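Local coordinates for protein PfVFT1 (Plasmodium falciparum, PDB 5JKQ) that is a bi-lobed Venus Flytrap protein that probably binds a small solute between its lobes, at residues Trp103-Val106 with Met107-Ile110; Met182-Lys185 with Glu186-Ile189. The protein carries 3 engineered substitutions. One frame throughout, in Å; residues are numbered along the deposited sequence.

Contact 1: Trp103-Val106 with Met107-Ile110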
loop_
_atom_site.group_PDB
_atom_site.type_symbol
_atom_site.label_atom_id
_atom_site.label_comp_id
_atom_site.label_asym_id
_atom_site.label_seq_id
_atom_site.Cartn_x
_atom_site.Cartn_y
_atom_site.Cartn_z
ATOM N N TRP A 103 7.560 -4.733 5.609
ATOM C CA TRP A 103 7.032 -3.375 5.705
ATOM C C TRP A 103 7.741 -2.541 6.773
ATOM O O TRP A 103 8.048 -1.373 6.532
ATOM C CB TRP A 103 5.525 -3.413 5.966
ATOM C CG TRP A 103 4.749 -3.706 4.726
ATOM C CD1 TRP A 103 4.003 -4.816 4.468
ATOM C CD2 TRP A 103 4.661 -2.882 3.557
ATOM N NE1 TRP A 103 3.449 -4.734 3.214
ATOM C CE2 TRP A 103 3.837 -3.555 2.634
ATOM C CE3 TRP A 103 5.196 -1.639 3.203
ATOM C CZ2 TRP A 103 3.533 -3.027 1.379
ATOM C CZ3 TRP A 103 4.892 -1.117 1.955
ATOM C CH2 TRP A 103 4.070 -1.810 1.061
ATOM N N PRO A 104 8.003 -3.126 7.953
ATOM C CA PRO A 104 8.856 -2.412 8.910
ATOM C C PRO A 104 10.240 -2.107 8.340
ATOM O O PRO A 104 10.742 -0.996 8.521
ATOM C CB PRO A 104 8.951 -3.384 10.090
ATOM C CG PRO A 104 7.704 -4.165 10.022
ATOM C CD PRO A 104 7.396 -4.325 8.558
ATOM N N ASP A 105 10.843 -3.079 7.658
ATOM C CA ASP A 105 12.164 -2.888 7.065
ATOM C C ASP A 105 12.153 -1.788 6.009
ATOM O O ASP A 105 13.143 -1.074 5.849
ATOM C CB ASP A 105 12.677 -4.188 6.435
ATOM C CG ASP A 105 13.349 -5.110 7.439
ATOM O OD1 ASP A 105 13.688 -4.656 8.553
ATOM O OD2 ASP A 105 13.551 -6.293 7.099
ATOM N N VAL A 106 11.044 -1.661 5.287
ATOM C CA VAL A 106 10.886 -0.590 4.305
ATOM C C VAL A 106 10.944 0.770 4.994
ATOM O O VAL A 106 11.633 1.681 4.532
ATOM C CB VAL A 106 9.551 -0.721 3.525
ATOM C CG1 VAL A 106 9.230 0.556 2.734
ATOM C CG2 VAL A 106 9.598 -1.923 2.593
HETATM N N MSE A 107 10.221 0.906 6.101
HETATM C CA MSE A 107 10.162 2.179 6.807
HETATM C C MSE A 107 11.516 2.514 7.424
HETATM O O MSE A 107 11.892 3.683 7.511
HETATM C CB MSE A 107 9.080 2.154 7.889
HETATM C CG MSE A 107 8.873 3.497 8.579
HETATM SE SE MSE A 107 8.244 4.890 7.362
HETATM C CE MSE A 107 6.335 4.524 7.487
ATOM N N TYR A 108 12.247 1.485 7.845
ATOM C CA TYR A 108 13.566 1.678 8.440
ATOM C C TYR A 108 14.557 2.247 7.427
ATOM O O TYR A 108 15.248 3.222 7.714
ATOM C CB TYR A 108 14.109 0.360 9.005
ATOM C CG TYR A 108 13.332 -0.193 10.181
ATOM C CD1 TYR A 108 12.746 0.653 11.115
ATOM C CD2 TYR A 108 13.186 -1.561 10.356
ATOM C CE1 TYR A 108 12.037 0.149 12.189
ATOM C CE2 TYR A 108 12.477 -2.074 11.426
ATOM C CZ TYR A 108 11.906 -1.215 12.339
ATOM O OH TYR A 108 11.201 -1.722 13.406
ATOM N N ILE A 109 14.631 1.640 6.246
ATOM C CA ILE A 109 15.608 2.076 5.254
ATOM C C ILE A 109 15.248 3.454 4.691
ATOM O O ILE A 109 16.129 4.207 4.278
ATOM C CB ILE A 109 15.747 1.062 4.095
ATOM C CG1 ILE A 109 14.399 0.829 3.406
ATOM C CG2 ILE A 109 16.335 -0.245 4.621
ATOM C CD1 ILE A 109 14.488 0.000 2.145
ATOM N N ILE A 110 13.961 3.790 4.684
ATOM C CA ILE A 110 13.539 5.110 4.225
ATOM C C ILE A 110 14.096 6.170 5.166
ATOM O O ILE A 110 14.644 7.175 4.716
ATOM C CB ILE A 110 11.999 5.222 4.131
ATOM C CG1 ILE A 110 11.510 4.510 2.868
ATOM C CG2 ILE A 110 11.542 6.692 4.093
ATOM C CD1 ILE A 110 9.998 4.386 2.762
#
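Turned so that CG lies opposite the carbonyl carbon (chi1 -66°), the side chain of Tyr108 leans back along the helix and spreads its ring over the carbonyl oxygen of Pro104, one turn earlier. That oxygen sits 3.1 Å above the plane of the Tyr108 ring, displaced toward the rim on the side of CD2. It also accepts the backbone bond from Tyr108 N, 3.0 Å from Pro104 O, so one residue meets the same acceptor twice, through its N-H and through a ring face. Farther out, Tyr108 CE2 touches Pro104 CB at 4.0 Å. The ring edge has a different neighbour: Asp105 OD1 lies near the ring plane, 3.6 Å from Tyr108 CD2, while carboxylate and ring are inclined by 57°. Both polar ends look beyond this turn, Asp105 OD2 bonding to His40 NE2 and Tyr108 OH to Pro99 O, which probably helps to fix how the two groups are turned.

Ile109 also fits closely against the backbone. With chi1 at 58°, its CG1 takes the position between its own backbone N and carbonyl carbon, which brings it 3.1 Å from Val106 O. The same oxygen accepts the backbone bond from Ile110 N at 3.1 Å. Val106 and Ile110 run side by side, CG1 of the former meeting CD1 of the latter at 3.9 Å, and form an apolar i, i+4 pair.

Around helix 102-118, Ile110 packs on helix 14-29, Val106 on Leu36 of helix 32-39, and Ile109 on both helices, while selenomethionine Met107 and Tyr108 rest on Tyr129 and Ile127 of strand 126-132.

Contact 2: Met182-Lys185 with Glu186-Ile189; sequences MILK and EYNI
This is a local turn contact, formed where strand 175-184 leaves the mixed sheet and the chain bends toward helix 192-201. Leu184 and Glu186 point the same way across the bend, with Leu184 CB 3.8 Å from Glu186 CG. Tyr187 comes in obliquely, bringing CD2 to 3.9 Å from Leu184 CB, and its ring carries Glu186 CG over one face. The carboxylate of Glu186 is held beyond the turn by a salt bridge from OE2 to Lys246. Two overlapping turns, the first close to type III and the second close to type I, make up the short 3-10 bend: Tyr187 N donates weakly to Leu184 O over 3.3 Å, and Asn188 N bonds to Lys185 O at 2.9 Å. Asn188 then takes a left-handed backbone conformation (phi 63°), after which the chain doubles back. A water links the two limbs, accepting from Ile189 N at 2.8 Å and donating to Leu184 O through an unusually short, less certain bond. Ile183, extended with CG1 anti to its N (chi1 -176°), reaches across to Ile189 at nearly a right angle, CD1 lying 4.0 Å from Ile189 CB. Ile189 in turn packs on Leu195 and Tyr198 of helix 192-201.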
loop_
_atom_site.group_PDB
_atom_site.type_symbol
_atom_site.label_atom_id
_atom_site.label_comp_id
_atom_site.label_asym_id
_atom_site.label_seq_id
_atom_site.Cartn_x
_atom_site.Cartn_y
_atom_site.Cartn_z
HETATM N N MSE A 182 -7.893 -16.149 -11.475
HETATM C CA MSE A 182 -7.972 -17.568 -11.785
HETATM C C MSE A 182 -9.342 -17.907 -12.362
HETATM O O MSE A 182 -10.373 -17.410 -11.903
HETATM C CB MSE A 182 -7.667 -18.424 -10.553
HETATM C CG MSE A 182 -8.542 -18.211 -9.345
HETATM SE SE MSE A 182 -8.070 -19.538 -7.982
HETATM C CE MSE A 182 -8.777 -21.122 -8.862
ATOM N N ILE A 183 -9.331 -18.747 -13.391
ATOM C CA ILE A 183 -10.528 -19.061 -14.157
ATOM C C ILE A 183 -10.394 -20.447 -14.784
ATOM O O ILE A 183 -9.285 -20.919 -15.032
ATOM C CB ILE A 183 -10.773 -17.999 -15.260
ATOM C CG1 ILE A 183 -12.087 -18.271 -16.002
ATOM C CG2 ILE A 183 -9.590 -17.951 -16.229
ATOM C CD1 ILE A 183 -12.502 -17.158 -16.954
ATOM N N LEU A 184 -11.526 -21.100 -15.025
ATOM C CA LEU A 184 -11.528 -22.403 -15.678
ATOM C C LEU A 184 -11.049 -22.275 -17.122
ATOM O O LEU A 184 -11.481 -21.379 -17.847
ATOM C CB LEU A 184 -12.926 -23.018 -15.636
ATOM C CG LEU A 184 -13.448 -23.359 -14.240
ATOM C CD1 LEU A 184 -14.955 -23.549 -14.259
ATOM C CD2 LEU A 184 -12.757 -24.607 -13.712
ATOM N N LYS A 185 -10.156 -23.171 -17.530
ATOM C CA LYS A 185 -9.610 -23.156 -18.885
ATOM C C LYS A 185 -10.690 -23.307 -19.946
ATOM O O LYS A 185 -10.533 -22.837 -21.072
ATOM C CB LYS A 185 -8.579 -24.275 -19.061
ATOM C CG LYS A 185 -7.175 -23.910 -18.620
ATOM C CD LYS A 185 -6.129 -24.460 -19.579
ATOM C CE LYS A 185 -4.756 -23.864 -19.307
ATOM N NZ LYS A 185 -3.688 -24.541 -20.085
ATOM N N GLU A 186 -11.782 -23.966 -19.580
ATOM C CA GLU A 186 -12.828 -24.317 -20.535
ATOM C C GLU A 186 -13.454 -23.093 -21.205
ATOM O O GLU A 186 -14.033 -23.207 -22.284
ATOM C CB GLU A 186 -13.911 -25.143 -19.837
ATOM C CG GLU A 186 -14.621 -24.422 -18.710
ATOM C CD GLU A 186 -15.474 -25.355 -17.873
ATOM O OE1 GLU A 186 -14.904 -26.214 -17.167
ATOM O OE2 GLU A 186 -16.717 -25.233 -17.927
ATOM N N TYR A 187 -13.331 -21.928 -20.575
ATOM C CA TYR A 187 -13.909 -20.701 -21.120
ATOM C C TYR A 187 -13.025 -20.078 -22.197
ATOM O O TYR A 187 -13.442 -19.145 -22.881
ATOM C CB TYR A 187 -14.160 -19.684 -20.004
ATOM C CG TYR A 187 -15.282 -20.080 -19.075
ATOM C CD1 TYR A 187 -16.598 -20.091 -19.516
ATOM C CD2 TYR A 187 -15.030 -20.439 -17.760
ATOM C CE1 TYR A 187 -17.630 -20.453 -18.674
ATOM C CE2 TYR A 187 -16.057 -20.801 -16.909
ATOM C CZ TYR A 187 -17.354 -20.807 -17.372
ATOM O OH TYR A 187 -18.383 -21.166 -16.530
ATOM N N ASN A 188 -11.812 -20.602 -22.346
ATOM C CA ASN A 188 -10.878 -20.127 -23.363
ATOM C C ASN A 188 -10.491 -18.665 -23.132
ATOM O O ASN A 188 -10.234 -17.922 -24.078
ATOM C CB ASN A 188 -11.482 -20.304 -24.762
ATOM C CG ASN A 188 -10.433 -20.292 -25.864
ATOM O OD1 ASN A 188 -9.277 -20.658 -25.647
ATOM N ND2 ASN A 188 -10.838 -19.872 -27.056
ATOM N N ILE A 189 -10.459 -18.268 -21.862
ATOM C CA ILE A 189 -10.091 -16.910 -21.467
ATOM C C ILE A 189 -8.793 -16.935 -20.666
ATOM O O ILE A 189 -8.748 -17.502 -19.573
ATOM C CB ILE A 189 -11.202 -16.252 -20.623
ATOM C CG1 ILE A 189 -12.501 -16.178 -21.427
ATOM C CG2 ILE A 189 -10.791 -14.852 -20.171
ATOM C CD1 ILE A 189 -13.717 -15.816 -20.598
HETATM O O HOH W 1 -10.457 -19.794 -19.512
#

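How the contacts relate
From the N terminus, the chain builds helices 14-29 and 32-39 before reaching contact 1, about two turns near the start of helix 102-118, which joins those helices to strand 126-132 of the parallel sheet. Contact 2 follows later, at the exit of strand 175-184, and ties the mixed sheet to helix 192-201. Each is made within one unbroken stretch, so neither closes a long loop, and the two come in series without nesting or crossing. The centres of contact 1 and contact 2 lie about 39 Å apart, on opposite sides of the chain's centre, in keeping with a bi-lobed architecture. Strand 265-281 approaches both: His276 meets Trp103 edge-to-face, and Asn266 touches Ile183.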